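Local coordinates for protein enterotoxin type A (Staphylococcus aureus, PDB 1DYQ) that acts as a superantigen that binds MHC class II and T-cell receptor molecules, activates the host immune system and causes staphylococcal food poisoning, at residues 85-90 with 113-118; 49-54 with 76-81. The protein carries 3 engineered substitutions. All coordinates share one frame; numbering follows the deposited sequence.

Contact 1: residues 85-90 with 113-118; sequences KVDLYG and TLHDNN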
ATOM      1  N   LYS A  85       1.301  -4.740 -21.027  1.00 18.08           N
ATOM      2  CA  LYS A  85       0.997  -3.347 -20.715  1.00 16.61           C
ATOM      3  C   LYS A  85       0.339  -3.315 -19.301  1.00 15.18           C
ATOM      4  O   LYS A  85      -0.536  -4.134 -19.044  1.00 14.63           O
ATOM      5  CB  LYS A  85       0.089  -2.664 -21.698  1.00 19.36           C
ATOM      6  CG  LYS A  85       0.692  -2.525 -23.115  1.00 21.40           C
ATOM      7  CD  LYS A  85       1.781  -1.461 -23.085  1.00 23.54           C
ATOM      8  CE  LYS A  85       2.080  -0.935 -24.482  1.00 30.84           C
ATOM      9  NZ  LYS A  85       3.485  -1.244 -24.883  1.00 33.19           N
ATOM     10  N   VAL A  86       0.992  -2.554 -18.451  1.00 13.55           N
ATOM     11  CA  VAL A  86       0.568  -2.495 -17.037  1.00 15.23           C
ATOM     12  C   VAL A  86       0.416  -1.056 -16.612  1.00 13.60           C
ATOM     13  O   VAL A  86       0.971  -0.113 -17.181  1.00 14.78           O
ATOM     14  CB  VAL A  86       1.603  -3.181 -16.117  1.00 14.86           C
ATOM     15  CG1 VAL A  86       1.674  -4.660 -16.410  1.00 14.36           C
ATOM     16  CG2 VAL A  86       2.967  -2.501 -16.249  1.00 14.45           C
ATOM     17  N   ASP A  87      -0.294  -0.850 -15.494  1.00 12.64           N
ATOM     18  CA  ASP A  87      -0.340   0.382 -14.764  1.00 12.85           C
ATOM     19  C   ASP A  87       0.329   0.138 -13.384  1.00 13.11           C
ATOM     20  O   ASP A  87       0.282  -0.991 -12.903  1.00 13.05           O
ATOM     21  CB  ASP A  87      -1.762   0.882 -14.536  1.00 13.43           C
ATOM     22  CG  ASP A  87      -2.544   1.044 -15.829  1.00 17.26           C
ATOM     23  OD1 ASP A  87      -1.934   1.430 -16.862  1.00 16.60           O
ATOM     24  OD2 ASP A  87      -3.766   0.782 -15.803  1.00 18.99           O
ATOM     25  N   LEU A  88       0.940   1.175 -12.882  1.00 13.25           N
ATOM     26  CA  LEU A  88       1.655   1.101 -11.610  1.00 12.70           C
ATOM     27  C   LEU A  88       1.023   2.058 -10.588  1.00 11.91           C
ATOM     28  O   LEU A  88       0.647   3.162 -10.893  1.00 11.65           O
ATOM     29  CB  LEU A  88       3.125   1.540 -11.795  1.00 13.66           C
ATOM     30  CG  LEU A  88       3.873   0.749 -12.908  1.00 15.38           C
ATOM     31  CD1 LEU A  88       5.291   1.384 -13.009  1.00 18.58           C
ATOM     32  CD2 LEU A  88       3.970  -0.695 -12.566  1.00 18.87           C
ATOM     33  N   TYR A  89       0.966   1.561  -9.343  1.00 10.47           N
ATOM     34  CA  TYR A  89       0.551   2.426  -8.231  1.00 10.59           C
ATOM     35  C   TYR A  89       1.136   1.837  -6.938  1.00 10.38           C
ATOM     36  O   TYR A  89       0.690   0.817  -6.448  1.00 11.47           O
ATOM     37  CB  TYR A  89      -0.981   2.521  -8.087  1.00 12.30           C
ATOM     38  CG  TYR A  89      -1.428   3.621  -7.130  1.00 12.74           C
ATOM     39  CD1 TYR A  89      -1.098   3.589  -5.775  1.00 13.21           C
ATOM     40  CD2 TYR A  89      -2.211   4.663  -7.586  1.00 13.21           C
ATOM     41  CE1 TYR A  89      -1.481   4.610  -4.913  1.00 13.35           C
ATOM     42  CE2 TYR A  89      -2.611   5.686  -6.736  1.00 15.54           C
ATOM     43  CZ  TYR A  89      -2.273   5.633  -5.410  1.00 13.84           C
ATOM     44  OH  TYR A  89      -2.647   6.660  -4.563  1.00 15.81           O
ATOM     45  N   GLY A  90       2.281   2.401  -6.519  1.00 10.90           N
ATOM     46  CA  GLY A  90       2.931   1.834  -5.326  1.00 12.74           C
ATOM     47  C   GLY A  90       3.990   2.791  -4.793  1.00 11.58           C
ATOM     48  O   GLY A  90       4.416   3.703  -5.504  1.00 12.84           O
ATOM     49  N   THR A 113      -0.865  -3.625 -12.127  1.00 12.41           N
ATOM     50  CA  THR A 113      -2.101  -4.214 -12.643  1.00 11.20           C
ATOM     51  C   THR A 113      -2.056  -4.236 -14.187  1.00 11.39           C
ATOM     52  O   THR A 113      -1.445  -3.363 -14.777  1.00 14.27           O
ATOM     53  CB  THR A 113      -3.343  -3.371 -12.250  1.00 12.18           C
ATOM     54  OG1 THR A 113      -3.109  -2.011 -12.412  1.00 13.77           O
ATOM     55  CG2 THR A 113      -3.688  -3.687 -10.777  1.00 14.06           C
ATOM     56  N   LEU A 114      -2.680  -5.250 -14.764  1.00 13.23           N
ATOM     57  CA  LEU A 114      -2.782  -5.249 -16.250  1.00 15.17           C
ATOM     58  C   LEU A 114      -3.528  -4.018 -16.696  1.00 16.89           C
ATOM     59  O   LEU A 114      -4.532  -3.626 -16.087  1.00 16.75           O
ATOM     60  CB  LEU A 114      -3.478  -6.522 -16.723  1.00 16.00           C
ATOM     61  CG  LEU A 114      -2.674  -7.808 -16.462  1.00 17.33           C
ATOM     62  CD1 LEU A 114      -3.522  -9.037 -16.698  1.00 21.81           C
ATOM     63  CD2 LEU A 114      -1.423  -7.781 -17.337  1.00 16.13           C
ATOM     64  N   HIS A 115      -3.046  -3.372 -17.765  1.00 14.53           N
ATOM     65  CA  HIS A 115      -3.643  -2.128 -18.204  1.00 16.97           C
ATOM     66  C   HIS A 115      -4.959  -2.365 -18.945  1.00 19.44           C
ATOM     67  O   HIS A 115      -5.913  -1.637 -18.865  1.00 19.79           O
ATOM     68  CB  HIS A 115      -2.686  -1.362 -19.099  1.00 17.05           C
ATOM     69  CG  HIS A 115      -3.230  -0.138 -19.743  1.00 18.33           C
ATOM     70  ND1 HIS A 115      -3.328   1.097 -19.198  1.00 19.26           N
ATOM     71  CD2 HIS A 115      -3.757  -0.040 -21.026  1.00 20.06           C
ATOM     72  CE1 HIS A 115      -3.866   1.957 -20.082  1.00 19.96           C
ATOM     73  NE2 HIS A 115      -4.140   1.261 -21.180  1.00 20.74           N
ATOM     74  N   ASP A 116      -4.854  -3.365 -19.858  1.00 20.01           N
ATOM     75  CA  ASP A 116      -5.920  -3.558 -20.797  1.00 21.50           C
ATOM     76  C   ASP A 116      -7.280  -3.920 -20.210  1.00 20.04           C
ATOM     77  O   ASP A 116      -7.468  -4.790 -19.415  1.00 21.72           O
ATOM     78  CB  ASP A 116      -5.590  -4.425 -21.960  1.00 26.55           C
ATOM     79  CG  ASP A 116      -4.544  -3.946 -22.903  1.00 31.73           C
ATOM     80  OD1 ASP A 116      -4.201  -2.755 -23.009  1.00 34.70           O
ATOM     81  OD2 ASP A 116      -4.082  -4.824 -23.722  1.00 36.57           O
ATOM     82  N   ASN A 117      -8.230  -3.121 -20.779  1.00 20.68           N
ATOM     83  CA  ASN A 117      -9.638  -3.358 -20.375  1.00 23.71           C
ATOM     84  C   ASN A 117      -9.764  -3.183 -18.876  1.00 23.18           C
ATOM     85  O   ASN A 117     -10.833  -3.475 -18.333  1.00 24.62           O
ATOM     86  CB  ASN A 117     -10.077  -4.743 -20.828  1.00 28.03           C
ATOM     87  CG  ASN A 117     -10.015  -4.966 -22.329  1.00 32.23           C
ATOM     88  OD1 ASN A 117     -10.580  -4.191 -23.097  1.00 37.42           O
ATOM     89  ND2 ASN A 117      -9.357  -6.052 -22.742  1.00 34.66           N
ATOM     90  N   ASN A 118      -8.856  -2.405 -18.243  1.00 20.30           N
ATOM     91  CA  ASN A 118      -9.021  -2.266 -16.774  1.00 19.59           C
ATOM     92  C   ASN A 118      -9.536  -0.933 -16.362  1.00 19.87           C
ATOM     93  O   ASN A 118      -9.763  -0.694 -15.143  1.00 21.90           O
ATOM     94  CB  ASN A 118      -7.714  -2.642 -16.077  1.00 17.55           C
ATOM     95  CG  ASN A 118      -7.899  -2.923 -14.592  1.00 18.51           C
ATOM     96  OD1 ASN A 118      -8.709  -3.774 -14.197  1.00 18.67           O
ATOM     97  ND2 ASN A 118      -7.097  -2.294 -13.740  1.00 17.18           N
TER
HETATM   98  O   HOH W   1      -2.522  -5.204 -20.591  1.00 19.46           O
HETATM   99  O   HOH W   2      -1.559  -0.767 -10.276  1.00 13.35           O
HETATM  100  O   HOH W   3      -4.586  -1.326 -14.545  1.00 16.28           O
HETATM  101  O   HOH W   4      -6.151   1.201 -16.996  1.00 26.88           O

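Contact 2: residues 49-54 with 76-81; sequences RQHTIL and DIVDKY. Engineered in segment 49-54: Arg49 (natural residue Leu).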
ATOM      1  N   ARG A  49      16.892 -10.068 -11.430  1.00 16.06           N
ATOM      2  CA  ARG A  49      17.050 -11.428 -10.869  1.00 15.64           C
ATOM      3  C   ARG A  49      15.723 -11.750 -10.170  1.00 14.68           C
ATOM      4  O   ARG A  49      14.807 -10.902 -10.118  1.00 15.19           O
ATOM      5  CB  ARG A  49      18.223 -11.339  -9.869  1.00 16.32           C
ATOM      6  CG  ARG A  49      18.024 -10.437  -8.673  1.00 15.11           C
ATOM      7  CD  ARG A  49      19.229 -10.320  -7.767  1.00 16.09           C
ATOM      8  NE  ARG A  49      18.945  -9.406  -6.652  1.00 18.27           N
ATOM      9  CZ  ARG A  49      19.827  -8.757  -5.926  1.00 18.13           C
ATOM     10  NH1 ARG A  49      21.126  -8.851  -6.149  1.00 17.61           N
ATOM     11  NH2 ARG A  49      19.382  -7.980  -4.930  1.00 18.65           N
ATOM     12  N   GLN A  50      15.673 -12.863  -9.480  1.00 14.52           N
ATOM     13  CA  GLN A  50      14.538 -13.191  -8.588  1.00 15.79           C
ATOM     14  C   GLN A  50      13.265 -13.013  -9.317  1.00 15.18           C
ATOM     15  O   GLN A  50      13.226 -13.389 -10.540  1.00 15.81           O
ATOM     16  CB  GLN A  50      14.731 -12.325  -7.337  1.00 15.45           C
ATOM     17  CG  GLN A  50      15.654 -12.872  -6.284  1.00 18.20           C
ATOM     18  CD  GLN A  50      15.495 -14.310  -5.891  1.00 17.97           C
ATOM     19  OE1 GLN A  50      14.457 -14.948  -5.867  1.00 21.49           O
ATOM     20  NE2 GLN A  50      16.643 -14.889  -5.521  1.00 19.41           N
ATOM     21  N   HIS A  51      12.197 -12.509  -8.785  1.00 16.13           N
ATOM     22  CA  HIS A  51      10.891 -12.356  -9.392  1.00 13.18           C
ATOM     23  C   HIS A  51      10.586 -10.880  -9.515  1.00 13.62           C
ATOM     24  O   HIS A  51      10.075 -10.176  -8.643  1.00 13.80           O
ATOM     25  CB  HIS A  51       9.785 -13.183  -8.775  1.00 13.05           C
ATOM     26  CG  HIS A  51      10.157 -14.588  -8.344  1.00 14.72           C
ATOM     27  ND1 HIS A  51      10.446 -15.549  -9.267  1.00 19.91           N
ATOM     28  CD2 HIS A  51      10.347 -15.099  -7.116  1.00 18.26           C
ATOM     29  CE1 HIS A  51      10.800 -16.647  -8.622  1.00 19.41           C
ATOM     30  NE2 HIS A  51      10.738 -16.411  -7.313  1.00 21.06           N
ATOM     31  N   THR A  52      11.303 -10.204 -10.407  1.00 11.89           N
ATOM     32  CA  THR A  52      11.300  -8.792 -10.546  1.00 11.89           C
ATOM     33  C   THR A  52      11.026  -8.305 -11.965  1.00 11.77           C
ATOM     34  O   THR A  52      11.199  -9.082 -12.942  1.00 13.73           O
ATOM     35  CB  THR A  52      12.639  -8.124 -10.094  1.00 13.51           C
ATOM     36  OG1 THR A  52      13.709  -8.595 -10.944  1.00 15.14           O
ATOM     37  CG2 THR A  52      12.949  -8.506  -8.661  1.00 13.16           C
ATOM     38  N   ILE A  53      10.521  -7.110 -12.093  1.00 11.36           N
ATOM     39  CA  ILE A  53      10.483  -6.408 -13.393  1.00 12.97           C
ATOM     40  C   ILE A  53      11.233  -5.118 -13.215  1.00 13.68           C
ATOM     41  O   ILE A  53      10.963  -4.292 -12.314  1.00 11.61           O
ATOM     42  CB  ILE A  53       9.062  -6.143 -13.906  1.00 14.74           C
ATOM     43  CG1 ILE A  53       8.320  -7.448 -14.203  1.00 16.38           C
ATOM     44  CG2 ILE A  53       9.176  -5.318 -15.221  1.00 15.99           C
ATOM     45  CD1 ILE A  53       6.844  -7.238 -14.493  1.00 15.61           C
ATOM     46  N   LEU A  54      12.196  -4.831 -14.099  1.00 13.58           N
ATOM     47  CA  LEU A  54      12.983  -3.654 -14.092  1.00 11.57           C
ATOM     48  C   LEU A  54      12.579  -2.638 -15.140  1.00 12.94           C
ATOM     49  O   LEU A  54      12.538  -2.972 -16.329  1.00 14.58           O
ATOM     50  CB  LEU A  54      14.490  -4.038 -14.286  1.00 12.70           C
ATOM     51  CG  LEU A  54      15.423  -2.831 -14.311  1.00 13.12           C
ATOM     52  CD1 LEU A  54      15.463  -2.123 -12.964  1.00 15.10           C
ATOM     53  CD2 LEU A  54      16.843  -3.294 -14.698  1.00 17.19           C
ATOM     54  N   ASP A  76       4.998 -17.180 -10.563  1.00 17.29           N
ATOM     55  CA  ASP A  76       3.640 -17.053 -11.133  1.00 17.52           C
ATOM     56  C   ASP A  76       3.154 -15.624 -11.122  1.00 16.05           C
ATOM     57  O   ASP A  76       2.501 -15.168 -12.076  1.00 19.35           O
ATOM     58  CB  ASP A  76       2.692 -18.007 -10.411  1.00 24.12           C
ATOM     59  CG  ASP A  76       2.774 -19.410 -11.023  1.00 29.81           C
ATOM     60  OD1 ASP A  76       3.832 -19.760 -11.574  1.00 33.81           O
ATOM     61  OD2 ASP A  76       1.764 -20.126 -10.956  1.00 36.99           O
ATOM     62  N   ILE A  77       3.493 -14.843 -10.079  1.00 15.14           N
ATOM     63  CA  ILE A  77       3.048 -13.467 -10.021  1.00 14.20           C
ATOM     64  C   ILE A  77       3.776 -12.596 -11.041  1.00 13.96           C
ATOM     65  O   ILE A  77       3.131 -11.891 -11.812  1.00 15.41           O
ATOM     66  CB  ILE A  77       3.165 -12.866  -8.616  1.00 12.84           C
ATOM     67  CG1 ILE A  77       2.224 -13.601  -7.657  1.00 19.41           C
ATOM     68  CG2 ILE A  77       2.832 -11.374  -8.643  1.00 16.48           C
ATOM     69  CD1 ILE A  77       2.525 -13.286  -6.198  1.00 20.04           C
ATOM     70  N   VAL A  78       5.112 -12.715 -11.097  1.00 14.99           N
ATOM     71  CA  VAL A  78       5.846 -11.892 -12.062  1.00 17.14           C
ATOM     72  C   VAL A  78       5.454 -12.264 -13.487  1.00 16.48           C
ATOM     73  O   VAL A  78       5.258 -11.353 -14.309  1.00 16.34           O
ATOM     74  CB  VAL A  78       7.354 -11.895 -11.843  1.00 18.12           C
ATOM     75  CG1 VAL A  78       8.016 -13.217 -12.074  1.00 17.62           C
ATOM     76  CG2 VAL A  78       7.990 -10.810 -12.748  1.00 19.99           C
ATOM     77  N   ASP A  79       5.211 -13.536 -13.754  1.00 18.20           N
ATOM     78  CA  ASP A  79       4.774 -13.967 -15.087  1.00 19.59           C
ATOM     79  C   ASP A  79       3.448 -13.399 -15.513  1.00 20.44           C
ATOM     80  O   ASP A  79       3.212 -13.242 -16.757  1.00 21.84           O
ATOM     81  CB  ASP A  79       4.784 -15.488 -15.211  1.00 23.58           C
ATOM     82  CG  ASP A  79       6.167 -16.084 -15.301  1.00 25.71           C
ATOM     83  OD1 ASP A  79       7.149 -15.325 -15.465  1.00 29.55           O
ATOM     84  OD2 ASP A  79       6.284 -17.320 -15.171  1.00 28.58           O
ATOM     85  N   LYS A  80       2.579 -12.941 -14.632  1.00 17.42           N
ATOM     86  CA  LYS A  80       1.328 -12.305 -15.002  1.00 17.74           C
ATOM     87  C   LYS A  80       1.557 -10.975 -15.718  1.00 15.01           C
ATOM     88  O   LYS A  80       0.718 -10.481 -16.470  1.00 17.27           O
ATOM     89  CB  LYS A  80       0.453 -12.012 -13.771  1.00 22.38           C
ATOM     90  CG  LYS A  80      -0.316 -13.154 -13.186  1.00 29.79           C
ATOM     91  CD  LYS A  80      -1.332 -12.642 -12.136  1.00 33.05           C
ATOM     92  CE  LYS A  80      -0.668 -12.546 -10.779  1.00 37.39           C
ATOM     93  NZ  LYS A  80      -1.576 -12.975  -9.670  1.00 38.07           N
ATOM     94  N   TYR A  81       2.648 -10.275 -15.355  1.00 14.31           N
ATOM     95  CA  TYR A  81       2.875  -8.927 -15.743  1.00 15.02           C
ATOM     96  C   TYR A  81       4.070  -8.698 -16.672  1.00 13.85           C
ATOM     97  O   TYR A  81       4.136  -7.649 -17.315  1.00 16.10           O
ATOM     98  CB  TYR A  81       3.110  -8.059 -14.454  1.00 14.97           C
ATOM     99  CG  TYR A  81       1.901  -8.216 -13.513  1.00 15.24           C
ATOM    100  CD1 TYR A  81       0.683  -7.654 -13.860  1.00 16.26           C
ATOM    101  CD2 TYR A  81       2.049  -8.871 -12.313  1.00 17.89           C
ATOM    102  CE1 TYR A  81      -0.416  -7.824 -13.024  1.00 16.44           C
ATOM    103  CE2 TYR A  81       0.954  -9.021 -11.453  1.00 19.02           C
ATOM    104  CZ  TYR A  81      -0.259  -8.497 -11.828  1.00 18.91           C
ATOM    105  OH  TYR A  81      -1.353  -8.637 -10.996  1.00 20.77           O
TER

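Contact 1: residues 85-90 with 113-118
Asp87 and His115 meet as a carboxylate and an imidazole whose planes stand almost perpendicular, 87° apart. ND1 of the ring donates to Asp87 OD1 over 2.7 Å, and the oxygen accepts through its syn lone pair while lying close to the ring plane. The carboxylate thus comes to the edge of the imidazole, at the nitrogen, and not over a face. The ring gets there because CG of His115 is anti to its backbone N (chi1 173°), which swings it off the turn toward Asp87. The backbones hold the two residues in position: His115 N donates to Lys85 O at 2.9 Å, and Asp87 and Thr113 form an antiparallel hydrogen-bonded pair, with both side chains on the same face of the sheet. Between these bonds lies the non-hydrogen-bonded pair of Val86 and Leu114, where Val86 CA approaches Thr113 O to 3.1 Å in a CA-H...O contact. Beyond the strand end, residues 115-118 make a type II beta turn. One water joins this turn to the strands by donating to Asp87 OD2 (2.6 Å) and Leu114 O while accepting from Thr113 OG1 and Asn118 ND2. The other carboxylate oxygen, OD1, also receives the backbone N-H of Asn41. With ND1 acting as donor and both carboxylate oxygens engaged, the rotation of the Asp87 group is well defined. Glu40 lies close to Asp87 OD2; the two negative charges would probably raise proton affinity here, on the imidazole or on one of the carboxylates.

Contact 2: residues 49-54 with 76-81
Thr52, whose carbonyl oxygen rests against Val78, has its hydroxyl oxygen gripped by two backbone groups of the preceding loop. OG1 donates to Arg49 O over 2.7 Å, in the carbonyl plane, and accepts a weak hydrogen bond from Phe48 N. Arg49 is an engineered residue in place of leucine, but the bond uses only its backbone oxygen. The CB of Thr52 is directed away from the helix, and the approach to Val78 falls to the Thr52 backbone and to the residues before and after it. Both methyls of Val78 make contact. Its CG1 branch lies 3.7 Å from His51 CB, at the root of the side chain, while the imidazole leads off elsewhere. The CG2 branch, anti to the backbone N of Val78, is 3.6 Å from Thr52 O and 3.7 Å from Ile53 CG1, so it lies against both backbone and side chain. Ile53 reaches along the helix from Val78 to Tyr81, its CG1 anti to the carbonyl carbon (chi1 -64°), and puts CD1 3.8 Å from Tyr81 CB, the two side chains crossing at about a right angle. No hydrogen bond links the segments, and Thr52 O is instead bonded by Gln47 NE2. The axes of strand 52-54 and helix 76-81 pass 8.8 Å apart and run 34° from parallel. In the OB fold this helix joins strands 67-71 and 86-91 and packs against the barrel end. Here it meets strand 52-55, which pairs with 67-71, while the Tyr81 side chain reaches Val112 and Leu114 of strand 105-114.

Both contacts involve the five-stranded sheet of the OB fold, with centres about 14 Å apart. They follow each other along the chain: helix 75-81 of contact 2 is followed in the chain by strand 86-91 of contact 1. At the junction, side-chain methyls pack on backbone carbonyl oxygens: Leu114 CD2 lies 3.6 Å from Lys80 O and Val86 CG1 4.0 Å from Tyr81 O. Tyr81 spans the two, with its CE1 3.8 Å from Leu114 N, while its CB belongs to the packing on Ile53. Contact 1 is thus a polar, water-bridged strand pairing and contact 2 a buried packing of helix on strand, and both lie away from the zinc site of His188, His226 and Asp228.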